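Local coordinates for diguanylate cyclase/phosphodiesterase (Caldicellulosiruptor saccharolyticus, PDB 3MTK), which is the GGDEF domain of a longer GGDEF- and EAL-containing protein that probably hydrolyses cyclic di-GMP, at residues Val59-Leu62 and Ile63-Ile66; Phe81-Gly84 and Phe85-Ala89; Ser98-Ile101 and Glu102-Leu105; Lys152-Gly155 and Leu156-Val160. All blocks are in the same frame, centred on the assembly; numbering follows the deposited sequence.

Contact 1: residues Val59-Leu62 and Ile63-Ile66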
ATOM      1  N   VAL A  59      -6.665  12.453 -12.000  1.00 40.80           N
ATOM      2  CA  VAL A  59      -6.423  11.677 -10.790  1.00 39.92           C
ATOM      3  C   VAL A  59      -6.293  10.173 -11.002  1.00 40.69           C
ATOM      4  O   VAL A  59      -5.585   9.503 -10.249  1.00 36.59           O
ATOM      5  CB  VAL A  59      -7.522  11.925  -9.752  1.00 39.28           C
ATOM      6  CG1 VAL A  59      -7.297  11.051  -8.537  1.00 38.79           C
ATOM      7  CG2 VAL A  59      -7.526  13.382  -9.362  1.00 41.24           C
ATOM      8  N   ASP A  60      -6.987   9.634 -11.998  1.00 40.79           N
ATOM      9  CA  ASP A  60      -6.863   8.208 -12.253  1.00 43.23           C
ATOM     10  C   ASP A  60      -5.476   7.959 -12.831  1.00 43.73           C
ATOM     11  O   ASP A  60      -4.863   6.920 -12.580  1.00 43.82           O
ATOM     12  CB  ASP A  60      -7.965   7.724 -13.197  1.00 43.99           C
ATOM     13  CG  ASP A  60      -9.331   7.671 -12.513  1.00 47.95           C
ATOM     14  OD1 ASP A  60      -9.396   7.234 -11.344  1.00 48.37           O
ATOM     15  OD2 ASP A  60     -10.342   8.055 -13.134  1.00 49.71           O
ATOM     16  N   GLU A  61      -4.972   8.937 -13.581  1.00 44.50           N
ATOM     17  CA  GLU A  61      -3.643   8.847 -14.168  1.00 44.41           C
ATOM     18  C   GLU A  61      -2.620   8.891 -13.043  1.00 40.78           C
ATOM     19  O   GLU A  61      -1.637   8.156 -13.045  1.00 41.26           O
ATOM     20  CB  GLU A  61      -3.407  10.015 -15.131  1.00 50.26           C
ATOM     21  CG  GLU A  61      -3.545   9.644 -16.599  1.00 55.29           C
ATOM     22  CD  GLU A  61      -2.444   8.706 -17.060  1.00 58.94           C
ATOM     23  OE1 GLU A  61      -1.262   9.102 -16.967  1.00 61.71           O
ATOM     24  OE2 GLU A  61      -2.754   7.578 -17.510  1.00 59.15           O
ATOM     25  N   LEU A  62      -2.873   9.767 -12.082  1.00 38.17           N
ATOM     26  CA  LEU A  62      -2.013   9.921 -10.913  1.00 35.96           C
ATOM     27  C   LEU A  62      -1.914   8.578 -10.166  1.00 33.32           C
ATOM     28  O   LEU A  62      -0.824   8.134  -9.792  1.00 33.21           O
ATOM     29  CB  LEU A  62      -2.624  10.963  -9.987  1.00 31.66           C
ATOM     30  CG  LEU A  62      -1.727  11.843  -9.128  1.00 35.89           C
ATOM     31  CD1 LEU A  62      -2.535  12.218  -7.890  1.00 32.13           C
ATOM     32  CD2 LEU A  62      -0.420  11.145  -8.747  1.00 32.31           C
ATOM     33  N   ILE A  63      -3.065   7.940  -9.953  1.00 33.37           N
ATOM     34  CA  ILE A  63      -3.132   6.655  -9.257  1.00 34.01           C
ATOM     35  C   ILE A  63      -2.263   5.644  -9.998  1.00 34.78           C
ATOM     36  O   ILE A  63      -1.504   4.896  -9.382  1.00 34.52           O
ATOM     37  CB  ILE A  63      -4.594   6.124  -9.182  1.00 32.95           C
ATOM     38  CG1 ILE A  63      -5.452   7.049  -8.322  1.00 33.08           C
ATOM     39  CG2 ILE A  63      -4.627   4.722  -8.582  1.00 29.35           C
ATOM     40  CD1 ILE A  63      -5.056   7.068  -6.871  1.00 34.54           C
ATOM     41  N   ILE A  64      -2.369   5.618 -11.324  1.00 36.65           N
ATOM     42  CA  ILE A  64      -1.549   4.686 -12.091  1.00 38.10           C
ATOM     43  C   ILE A  64      -0.093   5.015 -11.793  1.00 36.60           C
ATOM     44  O   ILE A  64       0.677   4.137 -11.405  1.00 36.92           O
ATOM     45  CB  ILE A  64      -1.805   4.797 -13.610  1.00 38.69           C
ATOM     46  CG1 ILE A  64      -3.203   4.271 -13.944  1.00 39.18           C
ATOM     47  CG2 ILE A  64      -0.764   3.987 -14.370  1.00 40.07           C
ATOM     48  CD1 ILE A  64      -3.544   4.328 -15.437  1.00 39.53           C
ATOM     49  N   HIS A  65       0.280   6.282 -11.962  1.00 37.11           N
ATOM     50  CA  HIS A  65       1.648   6.708 -11.670  1.00 38.60           C
ATOM     51  C   HIS A  65       2.060   6.196 -10.299  1.00 37.12           C
ATOM     52  O   HIS A  65       3.130   5.608 -10.142  1.00 37.66           O
ATOM     53  CB  HIS A  65       1.760   8.232 -11.674  1.00 42.60           C
ATOM     54  CG  HIS A  65       2.002   8.821 -13.027  1.00 46.47           C
ATOM     55  ND1 HIS A  65       1.167   8.593 -14.099  1.00 46.32           N
ATOM     56  CD2 HIS A  65       2.992   9.625 -13.483  1.00 47.94           C
ATOM     57  CE1 HIS A  65       1.630   9.232 -15.158  1.00 48.71           C
ATOM     58  NE2 HIS A  65       2.736   9.867 -14.811  1.00 49.48           N
ATOM     59  N   ILE A  66       1.205   6.412  -9.301  1.00 36.76           N
ATOM     60  CA  ILE A  66       1.529   5.961  -7.958  1.00 37.00           C
ATOM     61  C   ILE A  66       1.736   4.454  -7.910  1.00 37.67           C
ATOM     62  O   ILE A  66       2.730   3.985  -7.358  1.00 36.78           O
ATOM     63  CB  ILE A  66       0.433   6.352  -6.944  1.00 36.34           C
ATOM     64  CG1 ILE A  66       0.366   7.875  -6.815  1.00 35.70           C
ATOM     65  CG2 ILE A  66       0.743   5.736  -5.594  1.00 34.34           C
ATOM     66  CD1 ILE A  66      -0.744   8.376  -5.931  1.00 31.31           C
TER
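H65 grips the carbonyl of E61, one helical turn back, with two donors. Its backbone N bonds E61 O at 2.9 Å with a nearly straight N-H (176°). ND1 of the imidazole reaches the same oxygen at 3.0 Å, more bent, coming from above the carbonyl plane (49° out of it). A first torsion of -86° keeps H65 CG beside its own backbone N, which folds the ring back along the helix toward that carbonyl. The carboxylate of E61 stands almost at right angles to the imidazole, and its OE1 lies 3.4 Å from H65 CE1. On a neighbouring side of the helix L62 CD2 rests 3.9 Å from I66 CG1, and the same two residues share the backbone bond from I66 N to L62 O (2.7 Å). Further out, H65 NE2 makes a weak hydrogen bond to N113 O, and Y112 touches L62, H65 and I66. An alanine in place of H65 would probably leave E61 O with its helical N-H alone and N113 O without the imidazole donor. Spaced four residues apart, these pairs are the i to i+4 pattern of an amphipathic alpha-helix, here helix 56-74 of the GGDEF fold, whose I63 and I66 lean on F88 of the central sheet.

Contact 2: residues Phe81-Gly84 and Phe85-Ala89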
ATOM      1  N   PHE A  81      -0.476  -4.556  -4.213  1.00 45.32           N
ATOM      2  CA  PHE A  81      -1.899  -4.676  -4.527  1.00 42.49           C
ATOM      3  C   PHE A  81      -2.657  -3.366  -4.403  1.00 41.46           C
ATOM      4  O   PHE A  81      -2.239  -2.458  -3.675  1.00 43.01           O
ATOM      5  CB  PHE A  81      -2.565  -5.688  -3.591  1.00 41.68           C
ATOM      6  CG  PHE A  81      -1.755  -6.926  -3.360  1.00 41.34           C
ATOM      7  CD1 PHE A  81      -0.674  -6.917  -2.483  1.00 40.81           C
ATOM      8  CD2 PHE A  81      -2.055  -8.102  -4.035  1.00 41.56           C
ATOM      9  CE1 PHE A  81       0.096  -8.059  -2.282  1.00 39.09           C
ATOM     10  CE2 PHE A  81      -1.288  -9.255  -3.844  1.00 41.50           C
ATOM     11  CZ  PHE A  81      -0.212  -9.232  -2.965  1.00 40.93           C
ATOM     12  N   LYS A  82      -3.777  -3.275  -5.112  1.00 38.40           N
ATOM     13  CA  LYS A  82      -4.638  -2.100  -5.036  1.00 38.82           C
ATOM     14  C   LYS A  82      -5.901  -2.619  -4.366  1.00 38.56           C
ATOM     15  O   LYS A  82      -6.690  -3.328  -4.989  1.00 37.28           O
ATOM     16  CB  LYS A  82      -4.970  -1.556  -6.422  1.00 40.37           C
ATOM     17  CG  LYS A  82      -5.894  -0.337  -6.389  1.00 40.54           C
ATOM     18  CD  LYS A  82      -5.183   0.904  -5.843  1.00 42.94           C
ATOM     19  CE  LYS A  82      -6.140   2.079  -5.630  1.00 43.10           C
ATOM     20  NZ  LYS A  82      -7.001   2.404  -6.807  1.00 44.60           N
ATOM     21  N   ILE A  83      -6.095  -2.263  -3.098  1.00 37.54           N
ATOM     22  CA  ILE A  83      -7.238  -2.757  -2.348  1.00 37.23           C
ATOM     23  C   ILE A  83      -8.342  -1.762  -2.026  1.00 37.52           C
ATOM     24  O   ILE A  83      -9.373  -2.131  -1.476  1.00 38.00           O
ATOM     25  CB  ILE A  83      -6.759  -3.388  -1.032  1.00 37.79           C
ATOM     26  CG1 ILE A  83      -5.989  -2.353  -0.209  1.00 35.02           C
ATOM     27  CG2 ILE A  83      -5.856  -4.581  -1.333  1.00 34.51           C
ATOM     28  CD1 ILE A  83      -5.459  -2.902   1.092  1.00 37.00           C
ATOM     29  N   GLY A  84      -8.131  -0.502  -2.365  1.00 39.66           N
ATOM     30  CA  GLY A  84      -9.142   0.505  -2.092  1.00 36.96           C
ATOM     31  C   GLY A  84      -8.936   1.648  -3.058  1.00 36.21           C
ATOM     32  O   GLY A  84      -7.889   1.745  -3.686  1.00 34.41           O
ATOM     33  N   PHE A  85      -9.943   2.499  -3.190  1.00 36.37           N
ATOM     34  CA  PHE A  85      -9.869   3.647  -4.083  1.00 35.68           C
ATOM     35  C   PHE A  85      -8.571   4.423  -3.875  1.00 35.57           C
ATOM     36  O   PHE A  85      -7.913   4.820  -4.839  1.00 35.29           O
ATOM     37  CB  PHE A  85     -11.067   4.564  -3.823  1.00 37.61           C
ATOM     38  CG  PHE A  85     -10.822   5.997  -4.187  1.00 39.23           C
ATOM     39  CD1 PHE A  85     -10.687   6.379  -5.520  1.00 41.08           C
ATOM     40  CD2 PHE A  85     -10.686   6.958  -3.196  1.00 39.09           C
ATOM     41  CE1 PHE A  85     -10.417   7.701  -5.863  1.00 43.04           C
ATOM     42  CE2 PHE A  85     -10.416   8.283  -3.519  1.00 40.18           C
ATOM     43  CZ  PHE A  85     -10.281   8.658  -4.855  1.00 43.82           C
ATOM     44  N   ASP A  86      -8.206   4.624  -2.608  1.00 36.26           N
ATOM     45  CA  ASP A  86      -7.007   5.381  -2.253  1.00 36.18           C
ATOM     46  C   ASP A  86      -6.001   4.588  -1.428  1.00 35.63           C
ATOM     47  O   ASP A  86      -5.169   5.176  -0.739  1.00 32.64           O
ATOM     48  CB  ASP A  86      -7.408   6.615  -1.449  1.00 34.75           C
ATOM     49  CG  ASP A  86      -8.043   6.258  -0.123  1.00 37.54           C
ATOM     50  OD1 ASP A  86      -8.212   5.047   0.136  1.00 36.04           O
ATOM     51  OD2 ASP A  86      -8.373   7.179   0.666  1.00 38.12           O
ATOM     52  N   ARG A  87      -6.054   3.264  -1.504  1.00 33.48           N
ATOM     53  CA  ARG A  87      -5.161   2.474  -0.681  1.00 31.75           C
ATOM     54  C   ARG A  87      -4.483   1.317  -1.371  1.00 31.47           C
ATOM     55  O   ARG A  87      -5.108   0.591  -2.136  1.00 29.37           O
ATOM     56  CB  ARG A  87      -5.932   1.964   0.540  1.00 35.39           C
ATOM     57  CG  ARG A  87      -5.205   0.914   1.354  1.00 35.44           C
ATOM     58  CD  ARG A  87      -6.065   0.464   2.517  1.00 38.07           C
ATOM     59  NE  ARG A  87      -6.486   1.584   3.361  1.00 37.45           N
ATOM     60  CZ  ARG A  87      -7.065   1.438   4.549  1.00 37.90           C
ATOM     61  NH1 ARG A  87      -7.292   0.222   5.028  1.00 38.05           N
ATOM     62  NH2 ARG A  87      -7.408   2.502   5.267  1.00 36.58           N
ATOM     63  N   PHE A  88      -3.194   1.146  -1.078  1.00 31.30           N
ATOM     64  CA  PHE A  88      -2.398   0.068  -1.659  1.00 32.38           C
ATOM     65  C   PHE A  88      -1.897  -0.832  -0.542  1.00 33.75           C
ATOM     66  O   PHE A  88      -1.867  -0.425   0.624  1.00 33.57           O
ATOM     67  CB  PHE A  88      -1.185   0.624  -2.410  1.00 29.96           C
ATOM     68  CG  PHE A  88      -1.525   1.383  -3.659  1.00 30.28           C
ATOM     69  CD1 PHE A  88      -1.536   0.747  -4.894  1.00 30.20           C
ATOM     70  CD2 PHE A  88      -1.775   2.756  -3.613  1.00 30.41           C
ATOM     71  CE1 PHE A  88      -1.785   1.464  -6.080  1.00 28.76           C
ATOM     72  CE2 PHE A  88      -2.023   3.476  -4.781  1.00 31.84           C
ATOM     73  CZ  PHE A  88      -2.025   2.820  -6.022  1.00 28.61           C
ATOM     74  N   ALA A  89      -1.500  -2.050  -0.912  1.00 35.48           N
ATOM     75  CA  ALA A  89      -0.974  -3.033   0.040  1.00 35.70           C
ATOM     76  C   ALA A  89       0.289  -3.702  -0.503  1.00 36.35           C
ATOM     77  O   ALA A  89       0.423  -3.922  -1.706  1.00 34.38           O
ATOM     78  CB  ALA A  89      -2.028  -4.095   0.337  1.00 33.83           C
TER
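K82 leans over the ring of F88, its partner in a non-hydrogen-bonded antiparallel pair. From CB the chain leaves with CG anti to the backbone N (chi1 179°), then bends at the next torsion and runs toward the turn. CD sits over one ring face, 3.8 Å from the F88 centroid and 23° off the normal, a CH-pi contact. CE carries the chain on past the ring, but its exact place is doubtful because the model sets it too close to G84 O. NZ ends in a weak hydrogen bond to F85 O at 3.2 Å; it is too far along for more than a slight cation-pi attraction.

The backbones fix this register. F81 N bonds A89 O at 2.7 Å, and A89 N returns to F81 O at 2.9 Å. Nearer the type I turn G84-R87, R87 O accepts from both I83 N and G84 N from the same face of its plane, a classic beta bulge. Opposite K82, I83 CD1 touches R87 CD and A89 CB, each at 3.7 Å, while the guanidinium of R87 continues to a salt bridge with D145. Residues G84-F88 read GFDRF where this family's signature hairpin carries GGDEF, so an arginine takes the place of the signature glutamate. That exchange of charge is consistent with a degenerate cyclase site. K82, on the opposite face, meets F88 mainly through its methylenes.

Contact 3: residues Ser98-Ile101 and Glu102-Leu105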
ATOM      1  N   SER A  98      11.475  -0.789   8.612  1.00 55.63           N
ATOM      2  CA  SER A  98      11.265   0.643   8.807  1.00 55.35           C
ATOM      3  C   SER A  98      11.979   1.418   7.698  1.00 54.63           C
ATOM      4  O   SER A  98      11.373   2.248   7.025  1.00 54.63           O
ATOM      5  CB  SER A  98      11.784   1.096  10.175  1.00 53.52           C
ATOM      6  OG  SER A  98      13.196   1.035  10.221  1.00 55.66           O
ATOM      7  N   ASP A  99      13.265   1.139   7.504  1.00 54.26           N
ATOM      8  CA  ASP A  99      14.037   1.817   6.469  1.00 53.50           C
ATOM      9  C   ASP A  99      13.399   1.580   5.105  1.00 52.26           C
ATOM     10  O   ASP A  99      13.412   2.457   4.243  1.00 52.16           O
ATOM     11  CB  ASP A  99      15.478   1.299   6.461  1.00 56.33           C
ATOM     12  CG  ASP A  99      16.168   1.506   5.122  1.00 58.64           C
ATOM     13  OD1 ASP A  99      16.369   2.673   4.714  1.00 60.21           O
ATOM     14  OD2 ASP A  99      16.507   0.493   4.471  1.00 59.95           O
ATOM     15  N   PHE A 100      12.851   0.383   4.919  1.00 51.14           N
ATOM     16  CA  PHE A 100      12.196   0.018   3.673  1.00 49.57           C
ATOM     17  C   PHE A 100      11.022   0.969   3.469  1.00 48.33           C
ATOM     18  O   PHE A 100      10.809   1.500   2.379  1.00 47.83           O
ATOM     19  CB  PHE A 100      11.682  -1.420   3.758  1.00 51.08           C
ATOM     20  CG  PHE A 100      10.895  -1.857   2.556  1.00 54.58           C
ATOM     21  CD1 PHE A 100      11.537  -2.217   1.375  1.00 56.50           C
ATOM     22  CD2 PHE A 100       9.503  -1.878   2.593  1.00 53.82           C
ATOM     23  CE1 PHE A 100      10.800  -2.595   0.240  1.00 57.34           C
ATOM     24  CE2 PHE A 100       8.760  -2.251   1.471  1.00 54.43           C
ATOM     25  CZ  PHE A 100       9.409  -2.610   0.292  1.00 56.41           C
ATOM     26  N   ILE A 101      10.274   1.179   4.544  1.00 46.71           N
ATOM     27  CA  ILE A 101       9.111   2.049   4.538  1.00 45.55           C
ATOM     28  C   ILE A 101       9.483   3.490   4.226  1.00 46.61           C
ATOM     29  O   ILE A 101       8.866   4.130   3.377  1.00 45.54           O
ATOM     30  CB  ILE A 101       8.396   1.986   5.905  1.00 44.68           C
ATOM     31  CG1 ILE A 101       7.671   0.641   6.039  1.00 44.46           C
ATOM     32  CG2 ILE A 101       7.451   3.174   6.066  1.00 43.03           C
ATOM     33  CD1 ILE A 101       7.018   0.410   7.395  1.00 40.91           C
ATOM     34  N   GLU A 102      10.503   3.990   4.914  1.00 48.40           N
ATOM     35  CA  GLU A 102      10.958   5.362   4.728  1.00 51.42           C
ATOM     36  C   GLU A 102      11.536   5.587   3.336  1.00 52.43           C
ATOM     37  O   GLU A 102      11.254   6.598   2.687  1.00 51.62           O
ATOM     38  CB  GLU A 102      12.000   5.707   5.789  1.00 50.42           C
ATOM     39  CG  GLU A 102      11.625   5.207   7.166  1.00 53.21           C
ATOM     40  CD  GLU A 102      12.506   5.778   8.245  1.00 55.33           C
ATOM     41  OE1 GLU A 102      13.740   5.801   8.045  1.00 57.65           O
ATOM     42  OE2 GLU A 102      11.966   6.200   9.293  1.00 55.95           O
ATOM     43  N   ARG A 103      12.345   4.640   2.878  1.00 54.45           N
ATOM     44  CA  ARG A 103      12.944   4.749   1.563  1.00 57.42           C
ATOM     45  C   ARG A 103      11.812   4.994   0.584  1.00 57.29           C
ATOM     46  O   ARG A 103      11.798   5.992  -0.144  1.00 58.19           O
ATOM     47  CB  ARG A 103      13.663   3.451   1.197  1.00 60.02           C
ATOM     48  CG  ARG A 103      14.573   3.560  -0.022  1.00 63.88           C
ATOM     49  CD  ARG A 103      15.055   2.186  -0.446  1.00 66.58           C
ATOM     50  NE  ARG A 103      15.563   1.442   0.700  1.00 67.43           N
ATOM     51  CZ  ARG A 103      15.401   0.135   0.867  1.00 66.93           C
ATOM     52  NH1 ARG A 103      14.747  -0.572  -0.044  1.00 68.24           N
ATOM     53  NH2 ARG A 103      15.869  -0.459   1.958  1.00 67.35           N
HETATM   54  N   MSE A 104      10.845   4.083   0.592  1.00 57.81           N
HETATM   55  CA  MSE A 104       9.701   4.180  -0.298  1.00 57.67           C
HETATM   56  C   MSE A 104       8.861   5.437  -0.091  1.00 52.20           C
HETATM   57  O   MSE A 104       8.387   6.039  -1.055  1.00 49.23           O
HETATM   58  CB  MSE A 104       8.802   2.965  -0.138  1.00 63.47           C
HETATM   59  CG  MSE A 104       7.494   3.142  -0.872  1.00 72.88           C
HETATM   60 SE   MSE A 104       6.304   1.668  -0.680  1.00 81.24          SE
HETATM   61  CE  MSE A 104       5.906   1.820   1.214  1.00 79.26           C
ATOM     62  N   LEU A 105       8.657   5.818   1.164  1.00 48.74           N
ATOM     63  CA  LEU A 105       7.864   7.002   1.460  1.00 48.63           C
ATOM     64  C   LEU A 105       8.564   8.242   0.908  1.00 46.94           C
ATOM     65  O   LEU A 105       7.931   9.079   0.273  1.00 46.67           O
ATOM     66  CB  LEU A 105       7.662   7.145   2.972  1.00 50.10           C
ATOM     67  CG  LEU A 105       6.652   8.193   3.453  1.00 50.20           C
ATOM     68  CD1 LEU A 105       5.235   7.781   3.048  1.00 51.24           C
ATOM     69  CD2 LEU A 105       6.749   8.323   4.964  1.00 51.91           C
TER
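R103 answers D99 one helical turn earlier with a salt bridge, NH2 to OD2 at 2.8 Å. The donor arrives from above the carboxylate plane (38° out of it), and the carboxylate and guanidinium planes are turned 57° against each other, so the grip is a single oblique bond. R103 bends at chi3, which brings the guanidinium back over F100: CA of F100 lies over one of its faces, and NH1 comes to 3.9 Å from F100 CD1, with ring and guanidinium nearly perpendicular. An alanine at D99 would probably leave the R103 guanidinium without this carboxylate and freer to swing off F100. E102 leaves on another side of the helix and runs extended beyond CG. With CG beside its backbone N (chi1 -43°), CG passes 3.0 Å from S98 O, the oxygen that also accepts E102 N at 2.9 Å; its OE2 hydrogen-bonds the hydroxyl of Y159. I101 contributes backbone within the helix, its O receiving L105 N at 2.8 Å, while its side chain heads for the sheet. Helix 97-108 thus turns a charged flank outward and an apolar one inward: I101 packs on I125 and A127 of strand 123-129 and on I161 of strand 159-163, M104 (selenomethionine) on I125 and L42, and F100 on I40 of strand 37-44.

Contact 4: residues Lys152-Gly155 and Leu156-Val160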
ATOM      1  N   LYS A 152      -2.345   8.138  10.888  1.00 45.90           N
ATOM      2  CA  LYS A 152      -2.988   9.365  10.450  1.00 45.70           C
ATOM      3  C   LYS A 152      -3.250  10.317  11.618  1.00 46.42           C
ATOM      4  O   LYS A 152      -3.256  11.533  11.441  1.00 45.98           O
ATOM      5  CB  LYS A 152      -4.272   9.044   9.694  1.00 42.58           C
ATOM      6  CG  LYS A 152      -4.022   8.258   8.412  1.00 41.19           C
ATOM      7  CD  LYS A 152      -5.261   8.191   7.513  1.00 39.41           C
ATOM      8  CE  LYS A 152      -6.403   7.447   8.180  1.00 39.54           C
ATOM      9  NZ  LYS A 152      -7.588   7.349   7.291  1.00 39.73           N
ATOM     10  N   GLU A 153      -3.448   9.769  12.814  1.00 47.92           N
ATOM     11  CA  GLU A 153      -3.673  10.601  13.992  1.00 49.94           C
ATOM     12  C   GLU A 153      -2.359  11.322  14.254  1.00 50.24           C
ATOM     13  O   GLU A 153      -2.331  12.477  14.675  1.00 49.59           O
ATOM     14  CB  GLU A 153      -3.989   9.754  15.227  1.00 50.79           C
ATOM     15  CG  GLU A 153      -4.982   8.644  15.039  1.00 54.12           C
ATOM     16  CD  GLU A 153      -5.294   7.939  16.350  1.00 56.26           C
ATOM     17  OE1 GLU A 153      -4.345   7.654  17.113  1.00 57.10           O
ATOM     18  OE2 GLU A 153      -6.483   7.667  16.618  1.00 57.45           O
ATOM     19  N   GLU A 154      -1.269  10.603  14.020  1.00 51.53           N
ATOM     20  CA  GLU A 154       0.071  11.125  14.225  1.00 51.22           C
ATOM     21  C   GLU A 154       0.347  12.258  13.239  1.00 50.40           C
ATOM     22  O   GLU A 154       1.121  13.170  13.523  1.00 52.29           O
ATOM     23  CB  GLU A 154       1.086  10.001  14.026  1.00 52.93           C
ATOM     24  CG  GLU A 154       2.322  10.128  14.880  1.00 57.92           C
ATOM     25  CD  GLU A 154       2.026   9.868  16.340  1.00 61.03           C
ATOM     26  OE1 GLU A 154       1.624   8.729  16.668  1.00 62.32           O
ATOM     27  OE2 GLU A 154       2.190  10.798  17.158  1.00 62.98           O
ATOM     28  N   GLY A 155      -0.285  12.198  12.075  1.00 50.13           N
ATOM     29  CA  GLY A 155      -0.089  13.239  11.081  1.00 49.11           C
ATOM     30  C   GLY A 155       0.196  12.698   9.693  1.00 47.38           C
ATOM     31  O   GLY A 155       0.322  11.489   9.500  1.00 47.27           O
ATOM     32  N   LEU A 156       0.286  13.600   8.720  1.00 45.30           N
ATOM     33  CA  LEU A 156       0.566  13.216   7.345  1.00 41.67           C
ATOM     34  C   LEU A 156       1.969  12.640   7.213  1.00 39.57           C
ATOM     35  O   LEU A 156       2.881  13.037   7.928  1.00 39.29           O
ATOM     36  CB  LEU A 156       0.448  14.423   6.413  1.00 39.80           C
ATOM     37  CG  LEU A 156      -0.916  15.073   6.173  1.00 40.16           C
ATOM     38  CD1 LEU A 156      -0.721  16.297   5.288  1.00 40.78           C
ATOM     39  CD2 LEU A 156      -1.867  14.089   5.501  1.00 39.46           C
ATOM     40  N   ASN A 157       2.126  11.697   6.291  1.00 38.29           N
ATOM     41  CA  ASN A 157       3.416  11.085   6.018  1.00 35.63           C
ATOM     42  C   ASN A 157       4.073  10.437   7.227  1.00 34.11           C
ATOM     43  O   ASN A 157       5.290  10.503   7.400  1.00 35.08           O
ATOM     44  CB  ASN A 157       4.340  12.137   5.426  1.00 34.91           C
ATOM     45  CG  ASN A 157       3.736  12.817   4.218  1.00 35.27           C
ATOM     46  OD1 ASN A 157       3.771  14.041   4.113  1.00 37.74           O
ATOM     47  ND2 ASN A 157       3.181  12.029   3.296  1.00 30.54           N
ATOM     48  N   GLU A 158       3.265   9.818   8.071  0.50 31.31           N
ATOM     49  CA  GLU A 158       3.787   9.154   9.243  0.50 30.65           C
ATOM     50  C   GLU A 158       3.410   7.684   9.062  0.50 31.24           C
ATOM     51  O   GLU A 158       2.468   7.367   8.339  0.50 28.79           O
ATOM     52  CB  GLU A 158       3.145   9.745  10.501  0.50 30.75           C
ATOM     53  CG  GLU A 158       4.127  10.085  11.628  0.50 31.41           C
ATOM     54  CD  GLU A 158       4.846  11.417  11.439  0.50 30.53           C
ATOM     55  OE1 GLU A 158       4.177  12.468  11.383  0.50 30.64           O
ATOM     56  OE2 GLU A 158       6.091  11.419  11.362  0.50 30.91           O
ATOM     57  N   TYR A 159       4.159   6.787   9.692  1.00 34.93           N
ATOM     58  CA  TYR A 159       3.883   5.358   9.581  1.00 36.49           C
ATOM     59  C   TYR A 159       3.971   4.652  10.923  1.00 37.11           C
ATOM     60  O   TYR A 159       4.691   5.092  11.819  1.00 36.13           O
ATOM     61  CB  TYR A 159       4.866   4.695   8.613  1.00 36.30           C
ATOM     62  CG  TYR A 159       6.299   4.681   9.101  1.00 38.36           C
ATOM     63  CD1 TYR A 159       7.173   5.731   8.801  1.00 39.78           C
ATOM     64  CD2 TYR A 159       6.790   3.609   9.841  1.00 37.50           C
ATOM     65  CE1 TYR A 159       8.497   5.709   9.222  1.00 39.36           C
ATOM     66  CE2 TYR A 159       8.113   3.571  10.265  1.00 40.03           C
ATOM     67  CZ  TYR A 159       8.966   4.625   9.953  1.00 40.74           C
ATOM     68  OH  TYR A 159      10.285   4.582  10.359  1.00 42.71           O
ATOM     69  N   VAL A 160       3.236   3.551  11.048  1.00 37.69           N
ATOM     70  CA  VAL A 160       3.231   2.752  12.269  1.00 42.99           C
ATOM     71  C   VAL A 160       3.347   1.257  11.937  1.00 43.95           C
ATOM     72  O   VAL A 160       2.672   0.756  11.032  1.00 42.98           O
ATOM     73  CB  VAL A 160       1.933   2.979  13.088  1.00 44.60           C
ATOM     74  CG1 VAL A 160       1.971   2.143  14.357  1.00 45.60           C
ATOM     75  CG2 VAL A 160       1.776   4.455  13.432  1.00 46.14           C
TER
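First torsions of -148° in E154 and -133° in E158, both off the usual staggered values, set the two CG atoms against each other at 3.7 Å. E154 CB also lies 3.9 Å from E158 CG. This is a touch of methylenes between side chains that cross obliquely. The bends at chi2 direct the carboxylates, which stand nearly perpendicular and diverge, E154 OE2 and E158 OE1 6.3 Å apart, a separation that probably eases the repulsion of like charges. The backbone explains why the glutamates face each other. G155 ends the helix with a positive phi of 132°, at which a CB would be jammed against the carbonyl oxygen of E154; these backbone angles by themselves call for glycine. Its N makes a weak hydrogen bond of 3.1 Å back to K152 O, and its O lies 3.5 Å from E158 CB inside the curve. N157, in a left-handed helical conformation, helps complete the reversal, and E158 N is hydrogen-bonded to N124 OD1. The loop closes a beta-alpha-beta crossover, in which helix 137-154 connects strand 123-129 to its parallel neighbour 159-163. K152 reaches across to a salt bridge with E43 of strand 37-44, while Y159 covers I101 of helix 97-108.

Contacts 1 and 3 are both two-turn stretches of helix, partly buried and amphipathic, but they sit on different helices with centres about 21 Å apart and do not touch. Contact 1 meets contact 2 directly through I66 and F88, joining helix 56-74 to the hairpin. Contact 3 meets contact 4 where E102 and I101 touch Y159, joining helix 97-108 to strand 159-163. Contact 2, its centre about 6 Å from that of the chain, is the most central and relies on strand pairing. Contact 4 lies on the surface and has no hydrogen bond between its segments; yet contacts 2 and 4 both feed the same six-stranded sheet.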